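Local coordinates for protein abietadiene synthase, chloroplastic (Abies grandis, PDB 3S9V) that belongs to the terpene synthase family of largely helical enzymes, joining an N-terminal family domain and a metal-binding domain in one chain, at residues Lys217-Lys220 against Leu221-Lys224; Leu248-Leu251 against Asn252-Lys256; Leu327-Leu330 against Arg331-Tyr335; Asn581-Asn584 against Asp585-Lys588; Ile602-Val605 against Trp606-Gln609. One frame throughout, in Å; residues are numbered along the deposited sequence.

Overall arrangement
Each contact is local, joining two successive segments, and the five follow one another in series along the chain without nesting or crossing. Contact 1 turns the chain out of helix 215-219, and contact 2 is two turns of helix 245-258; their centres lie about 17 Å apart, on the same side of the chain's centre. Contact 3, its centre about 12 Å from that of the chain, closes the C-terminal end of helix 320-332. All three belong to the N-terminal terpene synthase domain. Contacts 4 and 5, in the metal-binding domain, lie on successive helices 570-594 and 599-621, which touch where Phe583 meets Trp606 and Ile602. Contacts 1 and 4 have centres about 72 Å apart, on opposite sides of the chain's centre.

Contact 1. Residues Lys217-Lys220 against Leu221-Lys224; sequences KIMK and LQSK
Leu221 folds back against the last residues of helix 215-219. Its N donates to Ile218 O at 2.9 Å with an N-H...O angle of 157°, reaching the carbonyl from well above its plane rather than along a lone pair. Leu221 CB comes to 3.5 Å from Ile218 O, and CG sits 4.1 Å from Lys217 O, so the branch point lies near the carbonyl oxygens of both Lys217 and Ile218. CD2 bends back beside the peptide of Lys220, 3.8 Å from Lys220 O. At Gln222 the backbone N makes a weak bond to Met219 O, 3.4 Å long, which closes a type I beta turn from Met219 to Gln222 with Lys220 and Leu221 at its two corners. Gln222 CB rests 3.4 Å from that same Met219 O. With CG anti to the backbone N (chi1 177°) and the chain extended, the amide of Gln222 runs alongside Met219, whose bent chain brings CE to 4.0 Å from Gln222 OE1. Gln222 NE2 bonds to Asn244 OD1 and Gly226 O, while Met219 packs on Val238 and Thr242 of helix 232-242. Ile218 faces Leu195 and Tyr196 of helix 192-197, and Gln222 also touches Lys246 and Cys247 of helix 245-258, so the turn sits among three helices.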
# COMPACT_ATOMS: atom_id res chain seq x y z
N LYS A 217 -32.67 -24.26 -6.32
CA LYS A 217 -31.26 -24.45 -6.00
C LYS A 217 -30.61 -23.10 -5.73
O LYS A 217 -29.74 -22.99 -4.86
CB LYS A 217 -30.54 -25.16 -7.15
CG LYS A 217 -30.96 -26.61 -7.31
CD LYS A 217 -30.10 -27.33 -8.34
CE LYS A 217 -30.41 -28.82 -8.36
NZ LYS A 217 -29.54 -29.54 -9.32
N ILE A 218 -31.04 -22.08 -6.46
CA ILE A 218 -30.51 -20.73 -6.28
C ILE A 218 -30.80 -20.15 -4.89
O ILE A 218 -29.96 -19.47 -4.31
CB ILE A 218 -31.08 -19.76 -7.35
CG1 ILE A 218 -30.51 -20.10 -8.73
CG2 ILE A 218 -30.77 -18.32 -6.98
CD1 ILE A 218 -29.00 -20.00 -8.83
N MET A 219 -31.99 -20.42 -4.36
CA MET A 219 -32.38 -19.90 -3.05
C MET A 219 -31.44 -20.30 -1.91
O MET A 219 -31.35 -19.59 -0.90
CB MET A 219 -33.81 -20.34 -2.69
CG MET A 219 -34.91 -19.86 -3.65
SD MET A 219 -34.97 -18.07 -3.93
CE MET A 219 -34.66 -17.44 -2.26
N LYS A 220 -30.74 -21.42 -2.07
CA LYS A 220 -29.83 -21.90 -1.04
C LYS A 220 -28.55 -21.08 -1.00
O LYS A 220 -27.77 -21.17 -0.05
CB LYS A 220 -29.45 -23.36 -1.29
CG LYS A 220 -30.62 -24.30 -1.53
CD LYS A 220 -30.12 -25.73 -1.65
CE LYS A 220 -31.20 -26.69 -2.11
NZ LYS A 220 -30.73 -28.10 -2.09
N LEU A 221 -28.32 -20.28 -2.04
CA LEU A 221 -27.12 -19.48 -2.13
C LEU A 221 -27.38 -18.01 -1.80
O LEU A 221 -26.54 -17.15 -2.05
CB LEU A 221 -26.52 -19.61 -3.53
CG LEU A 221 -26.29 -21.07 -3.95
CD1 LEU A 221 -25.71 -21.12 -5.36
CD2 LEU A 221 -25.36 -21.75 -2.96
N GLN A 222 -28.55 -17.73 -1.23
CA GLN A 222 -28.92 -16.37 -0.85
C GLN A 222 -27.97 -15.85 0.24
O GLN A 222 -27.43 -16.64 1.02
CB GLN A 222 -30.37 -16.37 -0.34
CG GLN A 222 -30.90 -15.04 0.15
CD GLN A 222 -32.39 -15.08 0.41
OE1 GLN A 222 -32.90 -15.99 1.07
NE2 GLN A 222 -33.12 -14.10 -0.11
N SER A 223 -27.77 -14.54 0.29
CA SER A 223 -26.88 -13.93 1.28
C SER A 223 -27.58 -13.83 2.63
O SER A 223 -28.79 -13.95 2.71
CB SER A 223 -26.45 -12.53 0.83
OG SER A 223 -25.96 -12.55 -0.50
N LYS A 224 -26.81 -13.60 3.69
CA LYS A 224 -27.39 -13.48 5.02
C LYS A 224 -28.38 -12.32 5.08
O LYS A 224 -29.40 -12.42 5.75
CB LYS A 224 -26.29 -13.29 6.07
CG LYS A 224 -25.50 -14.56 6.39
CD LYS A 224 -24.35 -14.31 7.36
CE LYS A 224 -24.72 -13.28 8.44
NZ LYS A 224 -26.05 -13.53 9.08

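Contact 2. Residues Leu248-Leu251 against Asn252-Lys256; sequences LDFL and NFVLK
The side chain of Asn252 crosses that of Leu248, one turn earlier in the helix. From the base outward, its CB is 3.5 Å from Leu248 O and also near Asp249 O. CG then closes to 3.3 Å from Leu248 O, a chi1 of -73° turning it toward the preceding turn. At the tip ND2 passes 4.1 Å from Leu248 CG. It is also 3.1 Å from Leu248 O, but the angle is too poor for a hydrogen bond; the Leu248 carbonyl is taken instead by Asn252 N, whose N-H...O angle is 168°. ND2 gives a hydrogen to a water 3.2 Å away, and that water donates in turn to Asp249 OD1 at 2.9 Å. The bridge ties the amide to a carboxylate three residues back, on the more exposed side of the helix.

Phe250 and Val254 meet on a more buried face. Val254 CG2 rests over one face of the phenyl ring, offset toward its rim, 3.9 Å from the ring centroid and 22° off the ring normal: a CH-pi contact. The same methyl is also 3.3 Å from Phe250 O. Phe253 turns its edge to Phe250 O, which lies in the plane of the ring. Successive bonds from Phe253, Val254 and Leu255 N to Asp249, Phe250 and Leu251 O complete the alpha-helical ladder. Leu248 packs on Phe239 and Phe250 on Thr235 of helix 232-242; Phe253 meets Tyr49 edge-to-face, while Leu251 and Leu255 touch Ile65 and Phe76 of loops.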
# COMPACT_ATOMS: atom_id res chain seq x y z
N LEU A 248 -36.90 -9.00 -0.39
CA LEU A 248 -37.57 -7.73 -0.14
C LEU A 248 -36.92 -6.99 1.03
O LEU A 248 -36.78 -5.77 0.99
CB LEU A 248 -39.05 -7.96 0.14
CG LEU A 248 -39.97 -6.80 -0.25
CD1 LEU A 248 -39.91 -6.60 -1.77
CD2 LEU A 248 -41.40 -7.09 0.19
N ASP A 249 -36.53 -7.72 2.07
CA ASP A 249 -35.89 -7.10 3.22
C ASP A 249 -34.59 -6.41 2.79
O ASP A 249 -34.26 -5.33 3.29
CB ASP A 249 -35.57 -8.13 4.31
CG ASP A 249 -36.82 -8.80 4.85
OD1 ASP A 249 -37.88 -8.15 4.88
OD2 ASP A 249 -36.73 -9.98 5.26
N PHE A 250 -33.85 -7.03 1.87
CA PHE A 250 -32.60 -6.45 1.38
C PHE A 250 -32.85 -5.18 0.58
O PHE A 250 -32.10 -4.21 0.69
CB PHE A 250 -31.80 -7.43 0.52
CG PHE A 250 -30.58 -6.82 -0.11
CD1 PHE A 250 -30.56 -6.48 -1.46
CD2 PHE A 250 -29.45 -6.54 0.67
CE1 PHE A 250 -29.44 -5.86 -2.03
CE2 PHE A 250 -28.33 -5.93 0.11
CZ PHE A 250 -28.32 -5.59 -1.24
N LEU A 251 -33.91 -5.18 -0.23
CA LEU A 251 -34.22 -4.00 -1.01
C LEU A 251 -34.68 -2.87 -0.09
O LEU A 251 -34.28 -1.72 -0.27
CB LEU A 251 -35.28 -4.32 -2.08
CG LEU A 251 -34.81 -5.36 -3.10
CD1 LEU A 251 -35.91 -5.64 -4.11
CD2 LEU A 251 -33.56 -4.87 -3.82
N ASN A 252 -35.52 -3.19 0.89
CA ASN A 252 -35.97 -2.18 1.85
C ASN A 252 -34.75 -1.59 2.55
O ASN A 252 -34.66 -0.38 2.77
CB ASN A 252 -36.91 -2.79 2.90
CG ASN A 252 -38.27 -3.13 2.34
OD1 ASN A 252 -38.83 -2.39 1.52
ND2 ASN A 252 -38.84 -4.25 2.80
N PHE A 253 -33.81 -2.47 2.92
CA PHE A 253 -32.59 -2.07 3.61
C PHE A 253 -31.75 -1.12 2.75
O PHE A 253 -31.19 -0.15 3.25
CB PHE A 253 -31.78 -3.32 3.99
CG PHE A 253 -30.34 -3.05 4.33
CD1 PHE A 253 -29.35 -3.14 3.34
CD2 PHE A 253 -29.96 -2.73 5.62
CE1 PHE A 253 -28.01 -2.92 3.65
CE2 PHE A 253 -28.62 -2.51 5.94
CZ PHE A 253 -27.64 -2.60 4.94
N VAL A 254 -31.66 -1.41 1.45
CA VAL A 254 -30.91 -0.54 0.56
C VAL A 254 -31.63 0.80 0.42
O VAL A 254 -31.00 1.85 0.46
CB VAL A 254 -30.74 -1.17 -0.84
CG1 VAL A 254 -30.19 -0.13 -1.81
CG2 VAL A 254 -29.82 -2.37 -0.76
N LEU A 255 -32.95 0.75 0.26
CA LEU A 255 -33.75 1.96 0.12
C LEU A 255 -33.80 2.77 1.41
O LEU A 255 -34.13 3.97 1.38
CB LEU A 255 -35.16 1.62 -0.35
CG LEU A 255 -35.22 1.25 -1.82
CD1 LEU A 255 -36.59 0.72 -2.18
CD2 LEU A 255 -34.88 2.47 -2.66
N LYS A 256 -33.49 2.14 2.53
CA LYS A 256 -33.49 2.85 3.80
C LYS A 256 -32.34 3.85 3.75
O LYS A 256 -32.45 4.98 4.23
CB LYS A 256 -33.27 1.87 4.97
CG LYS A 256 -33.15 2.55 6.33
CD LYS A 256 -33.13 1.54 7.47
CE LYS A 256 -31.93 0.60 7.38
NZ LYS A 256 -30.62 1.30 7.55
O HOH W 1 -37.38 -5.35 5.39

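Contact 3. Residues Leu327-Leu330 against Arg331-Tyr335; sequences LRIL and RLHGY
Backbone hydrogen bonds carry Leu327-Leu330 into Arg331-Tyr335. Arg331 N to Leu327 O and Leu332 N to Arg328 O are ordinary helical bonds, and His333 N follows with one of 3.1 Å to Ile329 O, although His333 has left helical angles. Beyond it the pattern changes: Leu330 O accepts Tyr335 N at 2.9 Å, a span of five residues, and Gly334 N turns back to Arg331 O at 3.1 Å. A weak bond from His333 N also reaches Leu330 O.

Two rings pack on the residues before them. Leu330 CD2 lies over one face of the Tyr335 ring, 4.1 Å from the centroid and 26° off the normal, in a CH-pi contact. Leu330 O meets the edge of that ring, 3.3 Å from Tyr335 CD2, so one residue touches both face and rim. The imidazole of His333 presents its edge to Ile329 O, 3.0 Å from CD2, and the same CD2 packs 3.8 Å from Ile329 CG2. A further apolar contact, Arg328 CG to Leu332 CD1 at 4.0 Å, links two neighbouring turns.

The polar ends reach partners on neighbouring parts of the fold. Arg328 NH1 forms a salt bridge with Asp278 and Arg331 NH2 one with Glu380; His333 NE2 and Tyr335 OH are hydrogen-bonded to Glu281 and Asp298. Gly334, with its positive phi of 84°, is the C-prime residue, and the two nested bonds, Gly334 N to Arg331 O inside Tyr335 N to Leu330 O, form the Schellman motif that ends helix 320-332.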
# COMPACT_ATOMS: atom_id res chain seq x y z
N LEU A 327 -5.73 -7.89 5.25
CA LEU A 327 -4.65 -8.63 5.89
C LEU A 327 -3.43 -7.74 6.15
O LEU A 327 -2.89 -7.75 7.26
CB LEU A 327 -4.24 -9.86 5.05
CG LEU A 327 -3.00 -10.62 5.51
CD1 LEU A 327 -3.14 -11.00 6.98
CD2 LEU A 327 -2.80 -11.85 4.65
N ARG A 328 -3.00 -6.97 5.15
CA ARG A 328 -1.84 -6.10 5.34
C ARG A 328 -2.06 -4.97 6.34
O ARG A 328 -1.27 -4.79 7.28
CB ARG A 328 -1.37 -5.49 4.01
CG ARG A 328 -0.10 -4.61 4.15
CD ARG A 328 0.34 -4.09 2.79
NE ARG A 328 -0.80 -3.51 2.10
CZ ARG A 328 -1.19 -2.24 2.22
NH1 ARG A 328 -2.26 -1.83 1.56
NH2 ARG A 328 -0.48 -1.39 2.95
N ILE A 329 -3.13 -4.21 6.14
CA ILE A 329 -3.43 -3.09 7.03
C ILE A 329 -3.76 -3.49 8.46
O ILE A 329 -3.32 -2.83 9.40
CB ILE A 329 -4.56 -2.22 6.46
CG1 ILE A 329 -4.10 -1.61 5.13
CG2 ILE A 329 -4.94 -1.13 7.46
CD1 ILE A 329 -5.15 -0.77 4.42
N LEU A 330 -4.54 -4.55 8.64
CA LEU A 330 -4.88 -5.01 9.99
C LEU A 330 -3.63 -5.56 10.67
O LEU A 330 -3.43 -5.39 11.88
CB LEU A 330 -5.97 -6.10 9.94
CG LEU A 330 -7.37 -5.61 9.55
CD1 LEU A 330 -8.32 -6.79 9.43
CD2 LEU A 330 -7.88 -4.64 10.61
N ARG A 331 -2.78 -6.21 9.89
CA ARG A 331 -1.55 -6.75 10.43
C ARG A 331 -0.63 -5.62 10.88
O ARG A 331 -0.11 -5.64 12.00
CB ARG A 331 -0.82 -7.61 9.40
CG ARG A 331 0.65 -7.83 9.74
CD ARG A 331 1.24 -8.99 8.96
NE ARG A 331 0.73 -10.26 9.46
CZ ARG A 331 1.09 -11.44 8.99
NH1 ARG A 331 0.58 -12.54 9.52
NH2 ARG A 331 1.96 -11.52 7.99
N LEU A 332 -0.43 -4.64 10.01
CA LEU A 332 0.45 -3.53 10.37
C LEU A 332 -0.06 -2.76 11.57
O LEU A 332 0.73 -2.18 12.32
CB LEU A 332 0.66 -2.59 9.18
CG LEU A 332 1.52 -3.17 8.04
CD1 LEU A 332 1.55 -2.21 6.87
CD2 LEU A 332 2.94 -3.42 8.55
N HIS A 333 -1.37 -2.75 11.78
CA HIS A 333 -1.92 -2.02 12.92
C HIS A 333 -2.09 -2.83 14.21
O HIS A 333 -2.81 -2.42 15.11
CB HIS A 333 -3.24 -1.35 12.53
CG HIS A 333 -3.05 -0.16 11.66
ND1 HIS A 333 -3.13 1.13 12.14
CD2 HIS A 333 -2.72 -0.05 10.35
CE1 HIS A 333 -2.86 1.98 11.17
NE2 HIS A 333 -2.61 1.29 10.07
N GLY A 334 -1.43 -3.99 14.27
CA GLY A 334 -1.47 -4.82 15.48
C GLY A 334 -2.62 -5.79 15.72
O GLY A 334 -2.74 -6.33 16.82
N TYR A 335 -3.45 -6.01 14.71
CA TYR A 335 -4.57 -6.93 14.86
C TYR A 335 -4.11 -8.37 14.64
O TYR A 335 -3.15 -8.61 13.91
CB TYR A 335 -5.67 -6.56 13.86
CG TYR A 335 -6.35 -5.25 14.19
CD1 TYR A 335 -7.42 -5.19 15.08
CD2 TYR A 335 -5.88 -4.06 13.63
CE1 TYR A 335 -8.01 -3.96 15.41
CE2 TYR A 335 -6.46 -2.83 13.95
CZ TYR A 335 -7.53 -2.79 14.84
OH TYR A 335 -8.10 -1.57 15.14

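Contact 4. Residues Asn581-Asn584 against Asp585-Lys588; sequences NTFN and DIAK
Ile586 lies alongside Phe583 and Thr582, its side chain pointing the same way as theirs. The torsions place it: CG1 stands beside the backbone N (chi1 -75°) and the chain then extends, carrying CD1 to 3.9 Å from Phe583 CE2 and 4.1 Å from Thr582 CG2. The terminal methyl approaches the phenyl obliquely. At the backbone, Ile586 N donates to Thr582 O at 3.1 Å, in the carbonyl plane and nearly straight (168°).

The backbone bonds of Asp585 are weak: its N reaches Asn581 O and Thr582 O, and its CB lies 3.1 Å from Thr582 O. Asn584 contributes mainly its carbonyl, which accepts Lys588 N at 3.0 Å; its OD1 takes a hydrogen from Trp560 NE1. Ala587 N donates to Phe583 O at 2.8 Å, and its CB is 3.0 Å from the same oxygen.

On its apolar side, this part of helix 570-594 meets helix 521-541 through Thr582 on Phe533 and Ile586 on Val526. Phe583 and Ile586 both pack on Ile647 of helix 641-648. The same two side chains also pack on Ile602 of helix 599-621, and the Phe583 ring meets Trp606 edge-to-face.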
# COMPACT_ATOMS: atom_id res chain seq x y z
N ASN A 581 33.34 17.83 20.92
CA ASN A 581 32.49 19.02 20.99
C ASN A 581 31.05 18.69 20.60
O ASN A 581 30.10 19.15 21.24
CB ASN A 581 33.04 20.13 20.08
CG ASN A 581 34.38 20.65 20.55
OD1 ASN A 581 34.71 20.59 21.73
ND2 ASN A 581 35.17 21.17 19.61
N THR A 582 30.88 17.90 19.56
CA THR A 582 29.56 17.53 19.11
C THR A 582 28.80 16.74 20.17
O THR A 582 27.66 17.07 20.49
CB THR A 582 29.62 16.69 17.82
OG1 THR A 582 30.05 17.52 16.74
CG2 THR A 582 28.25 16.12 17.49
N PHE A 583 29.43 15.72 20.75
CA PHE A 583 28.71 14.94 21.73
C PHE A 583 28.53 15.53 23.12
O PHE A 583 27.66 15.08 23.87
CB PHE A 583 29.26 13.53 21.79
CG PHE A 583 28.88 12.71 20.60
CD1 PHE A 583 29.71 12.64 19.48
CD2 PHE A 583 27.64 12.07 20.55
CE1 PHE A 583 29.30 11.97 18.33
CE2 PHE A 583 27.22 11.39 19.41
CZ PHE A 583 28.05 11.34 18.29
N ASN A 584 29.33 16.53 23.49
CA ASN A 584 29.14 17.16 24.79
C ASN A 584 27.83 17.93 24.63
O ASN A 584 27.06 18.08 25.57
CB ASN A 584 30.27 18.13 25.13
CG ASN A 584 31.41 17.46 25.86
OD1 ASN A 584 31.21 16.49 26.61
ND2 ASN A 584 32.61 17.98 25.68
N ASP A 585 27.61 18.41 23.41
CA ASP A 585 26.41 19.16 23.05
C ASP A 585 25.20 18.23 23.13
O ASP A 585 24.25 18.50 23.86
CB ASP A 585 26.56 19.71 21.63
CG ASP A 585 25.33 20.48 21.16
OD1 ASP A 585 25.35 21.00 20.02
OD2 ASP A 585 24.35 20.58 21.93
N ILE A 586 25.26 17.12 22.38
CA ILE A 586 24.20 16.12 22.37
C ILE A 586 23.97 15.58 23.79
O ILE A 586 22.84 15.26 24.16
CB ILE A 586 24.56 14.97 21.40
CG1 ILE A 586 24.37 15.44 19.96
CG2 ILE A 586 23.72 13.72 21.69
CD1 ILE A 586 24.81 14.45 18.92
N ALA A 587 25.03 15.50 24.58
CA ALA A 587 24.92 15.00 25.94
C ALA A 587 24.12 15.97 26.81
O ALA A 587 23.27 15.57 27.60
CB ALA A 587 26.31 14.78 26.54
N LYS A 588 24.41 17.25 26.65
CA LYS A 588 23.74 18.31 27.40
C LYS A 588 22.25 18.35 27.07
O LYS A 588 21.41 18.31 27.97
CB LYS A 588 24.40 19.66 27.05
CG LYS A 588 23.77 20.88 27.69
CD LYS A 588 24.49 22.13 27.22
CE LYS A 588 23.82 23.40 27.73
NZ LYS A 588 24.48 24.61 27.17

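Contact 5. Residues Ile602-Val605 against Trp606-Gln609; sequences IQNV and WKVQ
The indole of Trp606 turns an edge to Ile602, one helical turn back. Ile602 CG2 lies in the ring plane at that edge, 3.9 Å from Trp606 CD1, and Ile602 O is also near the plane, only 3.2 Å from the same carbon. With CG anti to the carbonyl carbon (chi1 -81°), the indole runs alongside Ile602, both pointing the same way. A second flat group, the Asn604 amide, crosses the aliphatic chain of Lys607: ND2 is 3.8 Å from Lys607 CD. Beyond that point Lys607 leads outward, and its NZ forms a salt bridge with Glu611, another turn further on.

Four backbone bonds join the segments. Trp606 N donates to Ile602 O at 3.1 Å, and the Lys607 N to Gln603 O bond is shorter, 2.7 Å, though more bent, with an angle of 141°. Val608 N to Asn604 O is 3.2 Å and almost straight. Gln609 N makes just a weak bond, 3.4 Å, to Val605 O, a carbonyl that also accepts Arg666 NH1 and so is shared between helix and loop.

Outside the segments the indole meets Phe579, like Phe583, edge-to-face, and packs on Thr530, Thr534 and Leu537, while Gln609 bonds to Thr643 and Val637 O. With Thr643 and Ile647 also against it, Trp606 packs among helices 521-541, 570-594 and 641-648. The i to i+4 bonds beneath it, the last of them weak, are those of a continuous alpha helix in the all-helical bundle characteristic of terpene synthase metal-binding domains.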
# COMPACT_ATOMS: atom_id res chain seq x y z
N ILE A 602 26.02 7.51 26.34
CA ILE A 602 26.62 7.84 25.05
C ILE A 602 28.02 7.25 24.92
O ILE A 602 28.42 6.82 23.83
CB ILE A 602 26.66 9.38 24.87
CG1 ILE A 602 25.23 9.91 24.76
CG2 ILE A 602 27.45 9.76 23.63
CD1 ILE A 602 25.14 11.38 24.41
N GLN A 603 28.76 7.23 26.02
CA GLN A 603 30.12 6.69 26.00
C GLN A 603 30.10 5.18 25.80
O GLN A 603 30.93 4.63 25.07
CB GLN A 603 30.86 7.00 27.31
CG GLN A 603 31.05 8.47 27.60
CD GLN A 603 31.78 8.71 28.91
OE1 GLN A 603 31.66 9.77 29.52
NE2 GLN A 603 32.56 7.72 29.35
N ASN A 604 29.16 4.50 26.45
CA ASN A 604 29.05 3.06 26.33
C ASN A 604 28.60 2.69 24.91
O ASN A 604 29.09 1.72 24.33
CB ASN A 604 28.06 2.53 27.37
CG ASN A 604 28.08 1.02 27.47
OD1 ASN A 604 27.09 0.35 27.21
ND2 ASN A 604 29.23 0.47 27.86
N VAL A 605 27.67 3.46 24.36
CA VAL A 605 27.21 3.18 23.00
C VAL A 605 28.43 3.20 22.09
O VAL A 605 28.64 2.26 21.31
CB VAL A 605 26.20 4.24 22.49
CG1 VAL A 605 25.94 4.05 20.99
CG2 VAL A 605 24.91 4.14 23.28
N TRP A 606 29.23 4.25 22.20
CA TRP A 606 30.43 4.40 21.38
C TRP A 606 31.53 3.39 21.74
O TRP A 606 32.29 2.96 20.86
CB TRP A 606 30.98 5.84 21.47
CG TRP A 606 30.25 6.79 20.56
CD1 TRP A 606 29.38 7.77 20.92
CD2 TRP A 606 30.28 6.79 19.12
NE1 TRP A 606 28.85 8.38 19.81
CE2 TRP A 606 29.39 7.79 18.69
CE3 TRP A 606 30.97 6.03 18.16
CZ2 TRP A 606 29.16 8.06 17.33
CZ3 TRP A 606 30.74 6.30 16.81
CH2 TRP A 606 29.84 7.31 16.41
N LYS A 607 31.62 3.03 23.01
CA LYS A 607 32.62 2.06 23.46
C LYS A 607 32.52 0.80 22.62
O LYS A 607 33.51 0.34 22.06
CB LYS A 607 32.41 1.71 24.94
CG LYS A 607 33.24 0.53 25.44
CD LYS A 607 32.86 0.17 26.87
CE LYS A 607 33.53 -1.12 27.33
NZ LYS A 607 35.02 -1.04 27.26
N VAL A 608 31.32 0.25 22.51
CA VAL A 608 31.10 -0.98 21.75
C VAL A 608 31.33 -0.78 20.25
O VAL A 608 31.84 -1.67 19.57
CB VAL A 608 29.67 -1.53 21.99
CG1 VAL A 608 29.42 -2.77 21.14
CG2 VAL A 608 29.51 -1.88 23.48
N GLN A 609 30.96 0.40 19.75
CA GLN A 609 31.14 0.71 18.34
C GLN A 609 32.62 0.76 17.96
O GLN A 609 33.04 0.18 16.95
CB GLN A 609 30.49 2.05 18.01
CG GLN A 609 30.49 2.38 16.52
CD GLN A 609 29.69 1.37 15.73
OE1 GLN A 609 28.51 1.16 16.00
NE2 GLN A 609 30.32 0.72 14.76